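Local coordinates for protein uncharacterized esterase YxiM (Bacillus subtilis, PDB 2O14) that probably hydrolyses ester bonds as a member of the GDSL lipolytic enzyme family, its natural substrate being uncharacterized, at residues A[161-173]-A[227-241]. Residues are numbered along the deposited sequence; the frame is centred on the assembly and turned at random.
Sequences TNRTIYVGGDSTV and YIKPGDYFMLQLGIN
I165 sets CD1 3.5 Å from CB of Y233 and meets that ring at its edge, while CG2 packs on CB of M235 at 4.1 Å. On the other side of the sheet Y166 turns CG anti to its carbonyl carbon (chi1 -67°), which lays the ring alongside I228, Y166 CD2 lying 3.7 Å from I228 CG1. T164 CG2 sits over the centre of one face of that ring. G168 leaves room there for F234 and L236: a side chain on it would run into L236 CD2. Strands 164-169 and 233-237, inner neighbours in the parallel sheet of the SGNH-hydrolase fold, are joined by five backbone bonds, G168 N to M235 O being the straightest at 168°.

At the N-terminal edge D232 OD1 takes the amide of T164 at 2.7 Å from above the carboxylate plane; OD2 receives K229 N and a water shared with T161 OG1 and Y166 OH. At the other edge D170 OD1 accepts T172 N (2.9 Å) in an Asx turn and T172 OG1 on its syn lone pair. One water donates to D170 OD2 and accepts from Q237 NE2, whose amide partner OE1 is held by S275; a second, taking the N241 and G239 amides, lies 2.6 Å from OD2. An alanine replacing D170 would probably leave T172 N without its acceptor and loosen the turn carrying S171, nucleophile by similarity, leaving it to the V173 N to D170 O bond. A largely apolar strand pair thus ends in polar, hydrated loops, consistent with an SGNH active site at the C-terminal ends.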
# COMPACT_ATOMS: atom_id res chain seq x y z
N THR A 161 -6.88 4.94 15.35
CA THR A 161 -6.04 5.38 14.25
C THR A 161 -6.11 6.88 14.02
O THR A 161 -7.10 7.52 14.37
CB THR A 161 -6.47 4.71 12.94
OG1 THR A 161 -7.81 5.12 12.63
CG2 THR A 161 -6.43 3.19 13.06
N ASN A 162 -5.05 7.43 13.43
CA ASN A 162 -5.01 8.85 13.10
C ASN A 162 -5.74 9.01 11.77
O ASN A 162 -6.00 8.03 11.07
CB ASN A 162 -3.57 9.35 12.96
CG ASN A 162 -2.88 9.51 14.30
OD1 ASN A 162 -3.41 10.14 15.21
ND2 ASN A 162 -1.67 8.96 14.41
N ARG A 163 -6.06 10.25 11.41
CA ARG A 163 -6.74 10.50 10.14
C ARG A 163 -5.86 9.94 9.03
O ARG A 163 -4.65 10.18 9.01
CB ARG A 163 -6.94 12.00 9.96
CG ARG A 163 -8.02 12.35 8.97
CD ARG A 163 -8.29 13.83 8.99
NE ARG A 163 -9.37 14.20 8.08
CZ ARG A 163 -9.79 15.45 7.91
NH1 ARG A 163 -9.22 16.43 8.60
NH2 ARG A 163 -10.76 15.71 7.05
N THR A 164 -6.45 9.18 8.11
CA THR A 164 -5.66 8.56 7.06
C THR A 164 -6.28 8.54 5.68
O THR A 164 -7.50 8.50 5.53
CB THR A 164 -5.35 7.09 7.42
OG1 THR A 164 -4.85 7.02 8.77
CG2 THR A 164 -4.32 6.51 6.46
N ILE A 165 -5.42 8.56 4.67
CA ILE A 165 -5.84 8.48 3.28
C ILE A 165 -5.48 7.05 2.86
O ILE A 165 -4.29 6.72 2.78
CB ILE A 165 -5.05 9.42 2.35
CG1 ILE A 165 -5.22 10.88 2.80
CG2 ILE A 165 -5.53 9.25 0.91
CD1 ILE A 165 -6.62 11.39 2.65
N TYR A 166 -6.48 6.21 2.62
CA TYR A 166 -6.21 4.83 2.20
C TYR A 166 -6.25 4.81 0.68
O TYR A 166 -7.27 5.17 0.08
CB TYR A 166 -7.27 3.88 2.77
CG TYR A 166 -7.21 3.76 4.28
CD1 TYR A 166 -6.36 2.85 4.89
CD2 TYR A 166 -7.98 4.60 5.09
CE1 TYR A 166 -6.27 2.76 6.28
CE2 TYR A 166 -7.90 4.52 6.48
CZ TYR A 166 -7.04 3.60 7.06
OH TYR A 166 -6.96 3.54 8.43
N VAL A 167 -5.15 4.40 0.06
CA VAL A 167 -5.08 4.37 -1.39
C VAL A 167 -5.22 2.99 -2.02
O VAL A 167 -4.54 2.04 -1.62
CB VAL A 167 -3.75 4.99 -1.89
CG1 VAL A 167 -3.80 5.17 -3.41
CG2 VAL A 167 -3.51 6.33 -1.21
N GLY A 168 -6.10 2.90 -3.02
CA GLY A 168 -6.29 1.65 -3.74
C GLY A 168 -5.86 1.89 -5.18
O GLY A 168 -6.06 2.99 -5.70
N GLY A 169 -5.26 0.90 -5.82
CA GLY A 169 -4.84 1.09 -7.20
C GLY A 169 -4.02 -0.04 -7.77
O GLY A 169 -3.96 -1.13 -7.19
N ASP A 170 -3.39 0.22 -8.91
CA ASP A 170 -2.56 -0.77 -9.59
C ASP A 170 -1.08 -0.35 -9.66
O ASP A 170 -0.59 0.36 -8.78
CB ASP A 170 -3.08 -1.01 -11.01
CG ASP A 170 -3.24 0.28 -11.81
OD1 ASP A 170 -2.40 1.18 -11.64
OD2 ASP A 170 -4.20 0.38 -12.60
N SER A 171 -0.40 -0.80 -10.71
CA SER A 171 1.02 -0.49 -10.93
C SER A 171 1.35 1.00 -11.07
O SER A 171 2.48 1.41 -10.77
CB SER A 171 1.52 -1.22 -12.18
OG SER A 171 1.39 -2.63 -12.05
N THR A 172 0.40 1.80 -11.53
CA THR A 172 0.65 3.23 -11.69
C THR A 172 0.36 3.99 -10.40
O THR A 172 0.59 5.20 -10.33
CB THR A 172 -0.19 3.84 -12.83
OG1 THR A 172 -1.58 3.81 -12.48
CG2 THR A 172 0.01 3.06 -14.12
N VAL A 173 -0.12 3.28 -9.38
CA VAL A 173 -0.47 3.88 -8.09
C VAL A 173 0.32 3.35 -6.89
O VAL A 173 0.64 4.10 -5.97
CB VAL A 173 -1.98 3.65 -7.78
CG1 VAL A 173 -2.35 4.29 -6.45
CG2 VAL A 173 -2.84 4.19 -8.90
N TYR A 227 -9.91 -0.60 9.31
CA TYR A 227 -9.61 0.63 10.04
C TYR A 227 -10.25 1.92 9.56
O TYR A 227 -10.40 2.86 10.34
CB TYR A 227 -8.09 0.83 10.08
CG TYR A 227 -7.32 -0.35 10.60
CD1 TYR A 227 -7.38 -0.71 11.95
CD2 TYR A 227 -6.52 -1.12 9.75
CE1 TYR A 227 -6.65 -1.79 12.44
CE2 TYR A 227 -5.79 -2.21 10.24
CZ TYR A 227 -5.86 -2.54 11.58
OH TYR A 227 -5.14 -3.61 12.07
N ILE A 228 -10.62 2.00 8.28
CA ILE A 228 -11.20 3.24 7.76
C ILE A 228 -12.44 3.66 8.56
O ILE A 228 -13.29 2.85 8.91
CB ILE A 228 -11.54 3.10 6.26
CG1 ILE A 228 -11.60 4.49 5.62
CG2 ILE A 228 -12.84 2.35 6.08
CD1 ILE A 228 -11.61 4.46 4.09
N LYS A 229 -12.53 4.96 8.85
CA LYS A 229 -13.64 5.50 9.62
C LYS A 229 -13.95 6.94 9.22
O LYS A 229 -13.30 7.51 8.35
CB LYS A 229 -13.30 5.46 11.12
CG LYS A 229 -11.99 6.16 11.47
CD LYS A 229 -11.72 6.09 12.98
CE LYS A 229 -10.33 6.62 13.31
NZ LYS A 229 -10.13 8.02 12.87
N PRO A 230 -14.97 7.55 9.85
CA PRO A 230 -15.31 8.93 9.50
C PRO A 230 -14.08 9.83 9.61
O PRO A 230 -13.31 9.75 10.57
CB PRO A 230 -16.38 9.30 10.53
CG PRO A 230 -17.09 8.00 10.72
CD PRO A 230 -15.94 7.01 10.82
N GLY A 231 -13.89 10.68 8.60
CA GLY A 231 -12.76 11.58 8.60
C GLY A 231 -11.71 11.15 7.59
O GLY A 231 -10.99 11.99 7.04
N ASP A 232 -11.63 9.84 7.35
CA ASP A 232 -10.66 9.30 6.41
C ASP A 232 -11.14 9.39 4.96
O ASP A 232 -12.30 9.68 4.68
CB ASP A 232 -10.35 7.83 6.72
CG ASP A 232 -9.77 7.62 8.10
OD1 ASP A 232 -9.02 8.51 8.58
OD2 ASP A 232 -10.04 6.57 8.71
N TYR A 233 -10.22 9.12 4.04
CA TYR A 233 -10.52 9.13 2.62
C TYR A 233 -10.03 7.84 1.97
O TYR A 233 -8.94 7.36 2.28
CB TYR A 233 -9.85 10.33 1.93
CG TYR A 233 -10.54 11.65 2.18
CD1 TYR A 233 -11.80 11.91 1.65
CD2 TYR A 233 -9.92 12.64 2.94
CE1 TYR A 233 -12.43 13.13 1.87
CE2 TYR A 233 -10.55 13.86 3.17
CZ TYR A 233 -11.80 14.11 2.63
OH TYR A 233 -12.42 15.32 2.86
N PHE A 234 -10.85 7.28 1.09
CA PHE A 234 -10.47 6.08 0.36
C PHE A 234 -10.22 6.58 -1.05
O PHE A 234 -11.16 6.87 -1.79
CB PHE A 234 -11.60 5.04 0.36
CG PHE A 234 -11.34 3.85 -0.53
CD1 PHE A 234 -10.06 3.29 -0.63
CD2 PHE A 234 -12.38 3.26 -1.24
CE1 PHE A 234 -9.83 2.16 -1.42
CE2 PHE A 234 -12.16 2.12 -2.04
CZ PHE A 234 -10.88 1.57 -2.12
N MSE A 235 -8.95 6.73 -1.41
CA MSE A 235 -8.58 7.21 -2.73
C MSE A 235 -8.36 6.00 -3.61
O MSE A 235 -7.39 5.26 -3.45
CB MSE A 235 -7.31 8.05 -2.63
CG MSE A 235 -6.99 8.84 -3.88
SE MSE A 235 -6.01 10.42 -3.41
CE MSE A 235 -7.47 11.70 -3.50
N LEU A 236 -9.28 5.80 -4.56
CA LEU A 236 -9.26 4.64 -5.43
C LEU A 236 -9.11 4.95 -6.93
O LEU A 236 -9.83 5.77 -7.49
CB LEU A 236 -10.54 3.83 -5.17
CG LEU A 236 -10.84 2.43 -5.73
CD1 LEU A 236 -11.27 2.55 -7.17
CD2 LEU A 236 -9.63 1.54 -5.60
N GLN A 237 -8.14 4.29 -7.57
CA GLN A 237 -7.92 4.45 -9.00
C GLN A 237 -7.60 3.11 -9.65
O GLN A 237 -6.48 2.59 -9.53
CB GLN A 237 -6.77 5.42 -9.31
CG GLN A 237 -6.51 5.55 -10.82
CD GLN A 237 -5.37 6.48 -11.17
OE1 GLN A 237 -5.41 7.67 -10.89
NE2 GLN A 237 -4.33 5.93 -11.79
N LEU A 238 -8.60 2.54 -10.32
CA LEU A 238 -8.45 1.27 -11.01
C LEU A 238 -9.13 1.41 -12.36
O LEU A 238 -9.82 2.40 -12.61
CB LEU A 238 -9.10 0.14 -10.20
CG LEU A 238 -8.42 -0.26 -8.89
CD1 LEU A 238 -9.33 -1.17 -8.08
CD2 LEU A 238 -7.10 -0.96 -9.18
N GLY A 239 -8.92 0.44 -13.24
CA GLY A 239 -9.53 0.49 -14.55
C GLY A 239 -8.55 0.13 -15.66
O GLY A 239 -8.96 -0.31 -16.74
N ILE A 240 -7.26 0.29 -15.39
CA ILE A 240 -6.25 -0.02 -16.38
C ILE A 240 -6.21 -1.51 -16.70
O ILE A 240 -6.48 -1.92 -17.84
CB ILE A 240 -4.85 0.45 -15.91
CG1 ILE A 240 -4.85 1.97 -15.73
CG2 ILE A 240 -3.78 0.04 -16.92
CD1 ILE A 240 -3.53 2.53 -15.23
N ASN A 241 -5.90 -2.32 -15.70
CA ASN A 241 -5.81 -3.77 -15.88
C ASN A 241 -7.19 -4.39 -16.09
O ASN A 241 -7.31 -5.47 -16.69
CB ASN A 241 -5.14 -4.39 -14.65
CG ASN A 241 -3.72 -3.88 -14.45
OD1 ASN A 241 -2.78 -4.35 -15.09
ND2 ASN A 241 -3.56 -2.89 -13.58
O HOH W 1 -8.28 5.23 10.01
O HOH W 2 -6.16 -1.23 -13.02
O HOH W 3 -5.26 3.07 -12.05
O HOH W 4 -0.94 -2.73 -13.17